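Local structure of glucokinase (6EDI) at residues A[137-142]-A[152-157]; A[79-84]-A[131-136]; A[185-190]-A[387-392]. The protein probably phosphorylates D-glucose with ATP as phosphate donor, working as a dimeric glucokinase of the actin-like ATPase (ASKHA) clan, captured here in an open conformation. One frame throughout, in Å; residues are numbered along the deposited sequence.

Contact 1: residues A[137-142]-A[152-157]; sequences ARLVDY and SALLND
L139 and L154 face each other with their CA atoms 6.6 Å apart, the first in a 3-10 turn that follows strand 137-138, the second in strand 152-156, and no hydrogen bond joins the two segments. Side chains do the work. L139 swings its CG anti to the backbone N (chi1 178°), which carries both methyls toward the start of the strand: CD2 comes down on the carbonyl of S152, 3.3 Å from its O, while CD1 rests 4.0 Å from S152 CB. L154 answers with two branches. Its CD1 fits against A137, 3.6 Å from the O and a little farther from CB; its CD2 goes to the Y142 ring, where it sits obliquely, 3.7 Å from CE2, the side chains crossing at about a right angle. One ring face of Y142 is covered near its rim by R138 O and L139 CA of its own turn, and F88 of helix 84-98 adds an edge-to-face ring contact. Strand 152-156, outermost within this chain, is backbone-bonded through A153 and L155 to V115 of strand 110-117; the contact packs strand 137-138 and the turn after it against that edge of the six-stranded mixed sheet, in the actin-like ATPase fold.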
loop_
_atom_site.group_PDB
_atom_site.type_symbol
_atom_site.label_atom_id
_atom_site.label_comp_id
_atom_site.label_asym_id
_atom_site.label_seq_id
_atom_site.Cartn_x
_atom_site.Cartn_y
_atom_site.Cartn_z
ATOM N N ALA A 137 -4.668 20.727 -12.159
ATOM C CA ALA A 137 -3.989 20.055 -13.259
ATOM C C ALA A 137 -4.888 18.933 -13.731
ATOM O O ALA A 137 -5.250 18.060 -12.942
ATOM C CB ALA A 137 -2.662 19.495 -12.803
ATOM N N ARG A 138 -5.264 18.960 -15.004
ATOM C CA ARG A 138 -6.033 17.863 -15.580
ATOM C C ARG A 138 -5.233 17.248 -16.714
ATOM O O ARG A 138 -4.947 17.917 -17.707
ATOM C CB ARG A 138 -7.404 18.351 -16.066
ATOM C CG ARG A 138 -8.227 18.960 -14.942
ATOM C CD ARG A 138 -9.644 19.359 -15.363
ATOM N NE ARG A 138 -10.352 19.993 -14.252
ATOM C CZ ARG A 138 -10.083 21.222 -13.815
ATOM N NH1 ARG A 138 -9.129 21.935 -14.399
ATOM N NH2 ARG A 138 -10.754 21.740 -12.794
ATOM N N LEU A 139 -4.862 15.981 -16.548
ATOM C CA LEU A 139 -4.032 15.278 -17.522
ATOM C C LEU A 139 -4.636 15.311 -18.930
ATOM O O LEU A 139 -3.921 15.462 -19.927
ATOM C CB LEU A 139 -3.819 13.827 -17.075
ATOM C CG LEU A 139 -3.008 12.959 -18.032
ATOM C CD1 LEU A 139 -1.568 13.413 -18.042
ATOM C CD2 LEU A 139 -3.118 11.478 -17.671
ATOM N N VAL A 140 -5.956 15.186 -19.000
ATOM C CA VAL A 140 -6.665 15.166 -20.279
ATOM C C VAL A 140 -6.477 16.459 -21.101
ATOM O O VAL A 140 -6.573 16.436 -22.330
ATOM C CB VAL A 140 -8.169 14.880 -20.065
ATOM C CG1 VAL A 140 -8.845 16.059 -19.395
ATOM C CG2 VAL A 140 -8.848 14.542 -21.387
ATOM N N ASP A 141 -6.193 17.578 -20.434
ATOM C CA ASP A 141 -5.989 18.844 -21.146
ATOM C C ASP A 141 -4.615 18.948 -21.808
ATOM O O ASP A 141 -4.350 19.891 -22.558
ATOM C CB ASP A 141 -6.184 20.041 -20.209
ATOM C CG ASP A 141 -7.629 20.227 -19.783
ATOM O OD1 ASP A 141 -8.511 19.523 -20.322
ATOM O OD2 ASP A 141 -7.879 21.086 -18.908
ATOM N N TYR A 142 -3.743 17.984 -21.522
ATOM C CA TYR A 142 -2.344 18.064 -21.936
ATOM C C TYR A 142 -2.146 17.580 -23.365
ATOM O O TYR A 142 -2.875 16.699 -23.824
ATOM C CB TYR A 142 -1.454 17.249 -20.992
ATOM C CG TYR A 142 -1.354 17.811 -19.591
ATOM C CD1 TYR A 142 -1.910 19.045 -19.266
ATOM C CD2 TYR A 142 -0.695 17.105 -18.597
ATOM C CE1 TYR A 142 -1.824 19.557 -17.993
ATOM C CE2 TYR A 142 -0.591 17.603 -17.320
ATOM C CZ TYR A 142 -1.159 18.831 -17.023
ATOM O OH TYR A 142 -1.065 19.334 -15.751
ATOM N N SER A 152 0.189 7.993 -19.920
ATOM C CA SER A 152 0.498 9.246 -19.242
ATOM C C SER A 152 -0.158 9.368 -17.863
ATOM O O SER A 152 -1.232 8.828 -17.628
ATOM C CB SER A 152 0.088 10.420 -20.122
ATOM O OG SER A 152 0.764 10.362 -21.362
ATOM N N ALA A 153 0.484 10.089 -16.953
ATOM C CA ALA A 153 -0.064 10.209 -15.606
ATOM C C ALA A 153 0.493 11.425 -14.921
ATOM O O ALA A 153 1.625 11.843 -15.201
ATOM C CB ALA A 153 0.271 8.972 -14.781
ATOM N N LEU A 154 -0.301 11.986 -14.017
ATOM C CA LEU A 154 0.221 12.901 -13.026
ATOM C C LEU A 154 0.751 12.051 -11.885
ATOM O O LEU A 154 0.139 11.061 -11.502
ATOM C CB LEU A 154 -0.870 13.842 -12.511
ATOM C CG LEU A 154 -1.547 14.687 -13.580
ATOM C CD1 LEU A 154 -2.684 15.510 -12.989
ATOM C CD2 LEU A 154 -0.526 15.570 -14.246
ATOM N N LEU A 155 1.904 12.430 -11.359
ATOM C CA LEU A 155 2.498 11.712 -10.250
ATOM C C LEU A 155 2.660 12.628 -9.042
ATOM O O LEU A 155 3.037 13.810 -9.172
ATOM C CB LEU A 155 3.864 11.160 -10.654
ATOM C CG LEU A 155 3.962 10.343 -11.948
ATOM C CD1 LEU A 155 5.425 10.075 -12.282
ATOM C CD2 LEU A 155 3.178 9.031 -11.868
ATOM N N ASN A 156 2.377 12.078 -7.868
ATOM C CA ASN A 156 2.792 12.707 -6.618
ATOM C C ASN A 156 4.301 12.796 -6.597
ATOM O O ASN A 156 4.982 11.976 -7.212
ATOM C CB ASN A 156 2.327 11.877 -5.411
ATOM C CG ASN A 156 0.933 12.252 -4.948
ATOM O OD1 ASN A 156 0.730 13.318 -4.350
ATOM N ND2 ASN A 156 -0.040 11.376 -5.215
ATOM N N ASP A 157 4.822 13.799 -5.902
ATOM C CA ASP A 157 6.261 13.994 -5.753
ATOM C C ASP A 157 6.978 12.694 -5.317
ATOM O O ASP A 157 7.957 12.262 -5.946
ATOM C CB ASP A 157 6.510 15.196 -4.803
ATOM C CG ASP A 157 7.820 15.101 -4.023
ATOM O OD1 ASP A 157 8.877 14.774 -4.607
ATOM O OD2 ASP A 157 7.797 15.392 -2.807
#

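Contact 2: residues A[79-84]-A[131-136]; sequences SDIRQL and NNLKGI
R82 crosses to the backbone of G135 while gripping D80 of its own loop. From CB outward, CG lies anti to the carbonyl carbon (chi1 -65°) and comes 3.7 Å from I136 O. The chain then bends at chi3, turning NE back toward D80: NE meets D80 OD1 at 2.9 Å, almost straight at 175° and in the guanidinium plane, on the syn lone pair of that oxygen. Farther out, NH2 closes a salt bridge to D80 OD2, which it approaches from above the carboxylate plane, and also touches K134 CG. Meanwhile G135 CA lies over one face of the guanidinium, toward its rim, 3.7 Å from R82 NE.

D80 OD1 accepts a second hydrogen bond, from R82 N, which closes an Asx turn, so one carboxylate holds both the backbone and the side chain of the same arginine. Across the contact, K134 N gives a hydrogen bond of 2.8 Å to S79 O, and I81 N gives one of 2.9 Å to K134 O; together they form a single beta bridge between D80 and K134, with the touching parts running nearly parallel. The bridge joins the loop leading from strand 67-75 into helix 84-98 to the loop between strands 126-127 and 137-138. I81 CD1 packs against L133 CD1 at 4.1 Å, the side chains crossing at about a right angle.

The D80 carboxylate also has K78 as a salt-bridge partner. With two positive groups on it and R82 N donating as well, D80 is probably held ionised, and the side-on grip of NE and NH2 probably limits the rotation of the R82 guanidinium. The shared carboxylate thus probably stiffens the turn whose main chain makes the bridge.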
loop_
_atom_site.group_PDB
_atom_site.type_symbol
_atom_site.label_atom_id
_atom_site.label_comp_id
_atom_site.label_asym_id
_atom_site.label_seq_id
_atom_site.Cartn_x
_atom_site.Cartn_y
_atom_site.Cartn_z
ATOM N N SER A 79 1.519 31.945 -10.858
ATOM C CA SER A 79 1.292 31.096 -9.684
ATOM C C SER A 79 0.094 30.178 -9.915
ATOM O O SER A 79 -0.766 30.030 -9.048
ATOM C CB SER A 79 1.080 31.950 -8.426
ATOM O OG SER A 79 2.247 32.688 -8.101
ATOM N N ASP A 80 0.054 29.570 -11.098
ATOM C CA ASP A 80 -1.120 28.849 -11.581
ATOM C C ASP A 80 -0.689 27.583 -12.325
ATOM O O ASP A 80 0.062 27.661 -13.304
ATOM C CB ASP A 80 -1.935 29.764 -12.510
ATOM C CG ASP A 80 -3.261 29.150 -12.955
ATOM O OD1 ASP A 80 -3.423 27.908 -12.921
ATOM O OD2 ASP A 80 -4.151 29.923 -13.370
ATOM N N ILE A 81 -1.192 26.431 -11.876
ATOM C CA ILE A 81 -0.793 25.126 -12.420
ATOM C C ILE A 81 -1.190 24.942 -13.884
ATOM O O ILE A 81 -0.577 24.152 -14.608
ATOM C CB ILE A 81 -1.382 23.954 -11.581
ATOM C CG1 ILE A 81 -0.622 22.654 -11.845
ATOM C CG2 ILE A 81 -2.865 23.772 -11.857
ATOM C CD1 ILE A 81 0.810 22.700 -11.371
ATOM N N ARG A 82 -2.225 25.659 -14.314
ATOM C CA ARG A 82 -2.718 25.553 -15.686
ATOM C C ARG A 82 -1.731 26.175 -16.669
ATOM O O ARG A 82 -1.824 25.960 -17.874
ATOM C CB ARG A 82 -4.097 26.209 -15.807
ATOM C CG ARG A 82 -5.182 25.496 -14.996
ATOM C CD ARG A 82 -6.407 26.358 -14.770
ATOM N NE ARG A 82 -6.132 27.477 -13.871
ATOM C CZ ARG A 82 -7.064 28.300 -13.397
ATOM N NH1 ARG A 82 -8.334 28.133 -13.736
ATOM N NH2 ARG A 82 -6.724 29.294 -12.587
ATOM N N GLN A 83 -0.772 26.931 -16.147
ATOM C CA GLN A 83 0.298 27.483 -16.977
ATOM C C GLN A 83 1.186 26.386 -17.586
ATOM O O GLN A 83 1.925 26.640 -18.530
ATOM C CB GLN A 83 1.137 28.506 -16.197
ATOM C CG GLN A 83 2.083 29.338 -17.068
ATOM C CD GLN A 83 2.675 30.543 -16.346
ATOM O OE1 GLN A 83 2.555 30.676 -15.123
ATOM N NE2 GLN A 83 3.310 31.433 -17.104
ATOM N N LEU A 84 1.095 25.157 -17.072
ATOM C CA LEU A 84 1.813 24.045 -17.696
ATOM C C LEU A 84 1.421 23.932 -19.172
ATOM O O LEU A 84 2.257 23.618 -20.008
ATOM C CB LEU A 84 1.559 22.714 -16.966
ATOM C CG LEU A 84 2.031 22.620 -15.510
ATOM C CD1 LEU A 84 1.933 21.205 -15.000
ATOM C CD2 LEU A 84 3.451 23.090 -15.393
ATOM N N ASN A 131 -1.734 24.447 -2.214
ATOM C CA ASN A 131 -1.864 25.519 -1.232
ATOM C C ASN A 131 -1.285 26.850 -1.729
ATOM O O ASN A 131 -1.763 27.920 -1.333
ATOM C CB ASN A 131 -1.236 25.118 0.110
ATOM C CG ASN A 131 0.228 24.762 -0.023
ATOM O OD1 ASN A 131 0.637 24.154 -1.012
ATOM N ND2 ASN A 131 1.034 25.154 0.966
ATOM N N ASN A 132 -0.271 26.785 -2.598
ATOM C CA ASN A 132 0.394 28.006 -3.083
ATOM C C ASN A 132 0.290 28.280 -4.599
ATOM O O ASN A 132 0.869 29.240 -5.119
ATOM C CB ASN A 132 1.853 28.086 -2.587
ATOM C CG ASN A 132 2.763 27.038 -3.210
ATOM O OD1 ASN A 132 2.508 26.539 -4.305
ATOM N ND2 ASN A 132 3.850 26.712 -2.512
ATOM N N LEU A 133 -0.443 27.428 -5.303
ATOM C CA LEU A 133 -0.694 27.635 -6.720
ATOM C C LEU A 133 -2.191 27.615 -6.950
ATOM O O LEU A 133 -2.944 27.027 -6.166
ATOM C CB LEU A 133 -0.028 26.548 -7.574
ATOM C CG LEU A 133 1.495 26.488 -7.611
ATOM C CD1 LEU A 133 1.956 25.234 -8.327
ATOM C CD2 LEU A 133 2.023 27.718 -8.311
ATOM N N LYS A 134 -2.608 28.250 -8.038
ATOM C CA LYS A 134 -4.003 28.277 -8.447
ATOM C C LYS A 134 -4.309 27.125 -9.403
ATOM O O LYS A 134 -3.414 26.610 -10.068
ATOM C CB LYS A 134 -4.265 29.593 -9.174
ATOM C CG LYS A 134 -5.696 30.033 -9.139
ATOM C CD LYS A 134 -5.821 31.379 -8.457
ATOM C CE LYS A 134 -7.084 31.408 -7.606
ATOM N NZ LYS A 134 -8.228 30.779 -8.322
ATOM N N GLY A 135 -5.574 26.725 -9.481
ATOM C CA GLY A 135 -6.015 25.860 -10.557
ATOM C C GLY A 135 -5.909 24.374 -10.282
ATOM O O GLY A 135 -5.348 23.942 -9.269
ATOM N N ILE A 136 -6.454 23.598 -11.209
ATOM C CA ILE A 136 -6.369 22.149 -11.159
ATOM C C ILE A 136 -5.602 21.648 -12.380
ATOM O O ILE A 136 -5.821 22.122 -13.498
ATOM C CB ILE A 136 -7.774 21.521 -11.116
ATOM C CG1 ILE A 136 -8.570 22.096 -9.939
ATOM C CG2 ILE A 136 -7.697 19.990 -11.066
ATOM C CD1 ILE A 136 -7.921 21.892 -8.584
#

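Contact 3: residues A[185-190]-A[387-392]; sequences TQWDAL and RTTFLR
The guanidinium of R387 and the amide of Q186 meet through a water, their planes 62° apart. Water 1 sits at the edge of the guanidinium, in its plane, and accepts from R387 NH1 at 2.8 Å; it donates in turn to Q186 OE1 at 3.1 Å, so the arginine reaches the amide oxygen indirectly. The third flat group, the W187 indole, is met obliquely by T389 OG1, which lies 3.8 Å from CE3 and 3.5 Å from W187 CB. That hydroxyl has its polar partner in G184 N, just before T185, and W187 NE1 is bonded to K194 O, so neither polar atom depends on the other residue.

Closer to the backbone, R387 and Q186 lie against each other with their side chains crossing at a slant, CB to CB at 3.8 Å. Q186 sends CG anti to its own N (chi1 -160°) and runs extended beyond it, while R387 stays straight from CG to NE; the two long chains therefore lead their polar ends to the same water. A weak hydrogen bond, Q186 N to R387 O at 3.3 Å, joins the main chains. T185 OG1 lies 3.1 Å from R387 CA, at the start of 387-392, and has a weak bond to S386 O.

The contact sits where the chain leaves strand 178-182 and enters a short, weakly bonded helical turn at 187-190, next to the start of strand 389-393. This is one margin of the second six-stranded mixed sheet of the actin-like ATPase fold: 178-182 is outermost within this chain, and 389-393 pairs antiparallel beside it. W187 also reaches L344 and T345; F390, next after T389, packs on helix 317-341 and its ring meets that of W182.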
loop_
_atom_site.group_PDB
_atom_site.type_symbol
_atom_site.label_atom_id
_atom_site.label_comp_id
_atom_site.label_asym_id
_atom_site.label_seq_id
_atom_site.Cartn_x
_atom_site.Cartn_y
_atom_site.Cartn_z
ATOM N N THR A 185 17.681 -10.233 6.302
ATOM C CA THR A 185 17.850 -11.682 6.284
ATOM C C THR A 185 17.301 -12.345 5.028
ATOM O O THR A 185 17.670 -13.474 4.705
ATOM C CB THR A 185 17.129 -12.321 7.471
ATOM O OG1 THR A 185 15.782 -11.851 7.494
ATOM C CG2 THR A 185 17.795 -11.956 8.773
ATOM N N GLN A 186 16.397 -11.658 4.341
ATOM C CA GLN A 186 15.695 -12.226 3.199
ATOM C C GLN A 186 16.309 -11.816 1.867
ATOM O O GLN A 186 15.811 -12.208 0.803
ATOM C CB GLN A 186 14.228 -11.778 3.236
ATOM C CG GLN A 186 13.272 -12.650 2.423
ATOM C CD GLN A 186 11.835 -12.151 2.458
ATOM O OE1 GLN A 186 11.579 -10.962 2.632
ATOM N NE2 GLN A 186 10.891 -13.068 2.289
ATOM N N TRP A 187 17.367 -11.005 1.913
ATOM C CA TRP A 187 17.968 -10.496 0.679
ATOM C C TRP A 187 18.485 -11.615 -0.226
ATOM O O TRP A 187 18.084 -11.704 -1.392
ATOM C CB TRP A 187 19.091 -9.461 0.932
ATOM C CG TRP A 187 19.682 -9.058 -0.399
ATOM C CD1 TRP A 187 20.854 -9.500 -0.962
ATOM C CD2 TRP A 187 19.071 -8.199 -1.362
ATOM N NE1 TRP A 187 21.010 -8.948 -2.220
ATOM C CE2 TRP A 187 19.927 -8.146 -2.486
ATOM C CE3 TRP A 187 17.885 -7.454 -1.380
ATOM C CZ2 TRP A 187 19.627 -7.373 -3.616
ATOM C CZ3 TRP A 187 17.585 -6.696 -2.504
ATOM C CH2 TRP A 187 18.452 -6.657 -3.605
ATOM N N ASP A 188 19.358 -12.468 0.313
ATOM C CA ASP A 188 20.002 -13.526 -0.475
ATOM C C ASP A 188 19.000 -14.474 -1.120
ATOM O O ASP A 188 19.180 -14.906 -2.253
ATOM C CB ASP A 188 20.991 -14.334 0.383
ATOM C CG ASP A 188 22.190 -13.520 0.831
ATOM O OD1 ASP A 188 22.493 -12.495 0.188
ATOM O OD2 ASP A 188 22.828 -13.916 1.829
ATOM N N ALA A 189 17.935 -14.787 -0.396
ATOM C CA ALA A 189 16.948 -15.722 -0.905
ATOM C C ALA A 189 16.196 -15.145 -2.100
ATOM O O ALA A 189 15.682 -15.886 -2.937
ATOM C CB ALA A 189 15.988 -16.122 0.195
ATOM N N LEU A 190 16.143 -13.818 -2.188
ATOM C CA LEU A 190 15.362 -13.169 -3.241
ATOM C C LEU A 190 16.190 -12.383 -4.245
ATOM O O LEU A 190 15.631 -11.817 -5.174
ATOM C CB LEU A 190 14.309 -12.230 -2.628
ATOM C CG LEU A 190 12.904 -12.827 -2.506
ATOM C CD1 LEU A 190 12.885 -13.964 -1.511
ATOM C CD2 LEU A 190 11.898 -11.759 -2.128
ATOM N N ARG A 387 13.968 -8.854 7.992
ATOM C CA ARG A 387 14.037 -9.424 6.644
ATOM C C ARG A 387 14.422 -8.372 5.617
ATOM O O ARG A 387 14.917 -8.701 4.536
ATOM C CB ARG A 387 12.700 -10.044 6.246
ATOM C CG ARG A 387 12.230 -11.160 7.170
ATOM C CD ARG A 387 10.868 -11.656 6.725
ATOM N NE ARG A 387 10.364 -12.765 7.541
ATOM C CZ ARG A 387 9.245 -13.427 7.276
ATOM N NH1 ARG A 387 8.530 -13.096 6.211
ATOM N NH2 ARG A 387 8.845 -14.420 8.068
ATOM N N THR A 388 14.190 -7.108 5.968
ATOM C CA THR A 388 14.288 -5.992 5.026
ATOM C C THR A 388 15.672 -5.341 4.971
ATOM O O THR A 388 16.261 -5.009 6.000
ATOM C CB THR A 388 13.204 -4.922 5.343
ATOM O OG1 THR A 388 11.905 -5.521 5.228
ATOM C CG2 THR A 388 13.300 -3.735 4.384
ATOM N N THR A 389 16.177 -5.161 3.752
ATOM C CA THR A 389 17.434 -4.472 3.501
ATOM C C THR A 389 17.154 -2.974 3.460
ATOM O O THR A 389 16.284 -2.533 2.703
ATOM C CB THR A 389 18.031 -4.946 2.156
ATOM O OG1 THR A 389 18.383 -6.331 2.260
ATOM C CG2 THR A 389 19.259 -4.136 1.764
ATOM N N PHE A 390 17.862 -2.192 4.282
ATOM C CA PHE A 390 17.681 -0.736 4.299
ATOM C C PHE A 390 18.778 -0.039 3.524
ATOM O O PHE A 390 19.948 -0.425 3.608
ATOM C CB PHE A 390 17.650 -0.175 5.720
ATOM C CG PHE A 390 16.283 -0.201 6.358
ATOM C CD1 PHE A 390 15.592 -1.397 6.508
ATOM C CD2 PHE A 390 15.702 0.968 6.819
ATOM C CE1 PHE A 390 14.337 -1.416 7.104
ATOM C CE2 PHE A 390 14.465 0.966 7.416
ATOM C CZ PHE A 390 13.770 -0.224 7.556
ATOM N N LEU A 391 18.375 0.963 2.750
ATOM C CA LEU A 391 19.292 1.756 1.933
ATOM C C LEU A 391 19.105 3.241 2.233
ATOM O O LEU A 391 18.035 3.659 2.671
ATOM C CB LEU A 391 19.050 1.502 0.436
ATOM C CG LEU A 391 19.066 0.077 -0.112
ATOM C CD1 LEU A 391 18.830 0.127 -1.614
ATOM C CD2 LEU A 391 20.380 -0.631 0.197
ATOM N N ARG A 392 20.144 4.025 1.944
ATOM C CA ARG A 392 20.214 5.455 2.210
ATOM C C ARG A 392 20.707 6.174 0.972
ATOM O O ARG A 392 21.738 5.789 0.429
ATOM C CB ARG A 392 21.317 5.673 3.220
ATOM C CG ARG A 392 20.923 6.163 4.534
ATOM C CD ARG A 392 22.181 6.126 5.347
ATOM N NE ARG A 392 23.173 6.984 4.729
ATOM C CZ ARG A 392 24.473 6.736 4.722
ATOM N NH1 ARG A 392 24.933 5.652 5.315
ATOM N NH2 ARG A 392 25.299 7.583 4.131
HETATM O O HOH W 1 8.870 -11.304 4.070
#

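In the fold
Along the chain, the loop that follows strand 67-75 comes first: contact 2 joins residues 79-84 to 131-136 and so closes a long loop holding helix 84-98 and strand 110-117. Contact 1 then opens at once and closes a short loop at strand 152-156. The two touch, A137 against I81 and Y142 against L84; contact 1 ties the small sheet to the first six-stranded sheet, and contact 2 ties the loop before it to the start of helix 84-98. Contact 3, about 34 Å from contact 1 between centres, closes a span of 196 residues, many helical, joining the turn after strand 178-182 to the start of strand 389-393 in the other six-stranded sheet. None nest or cross.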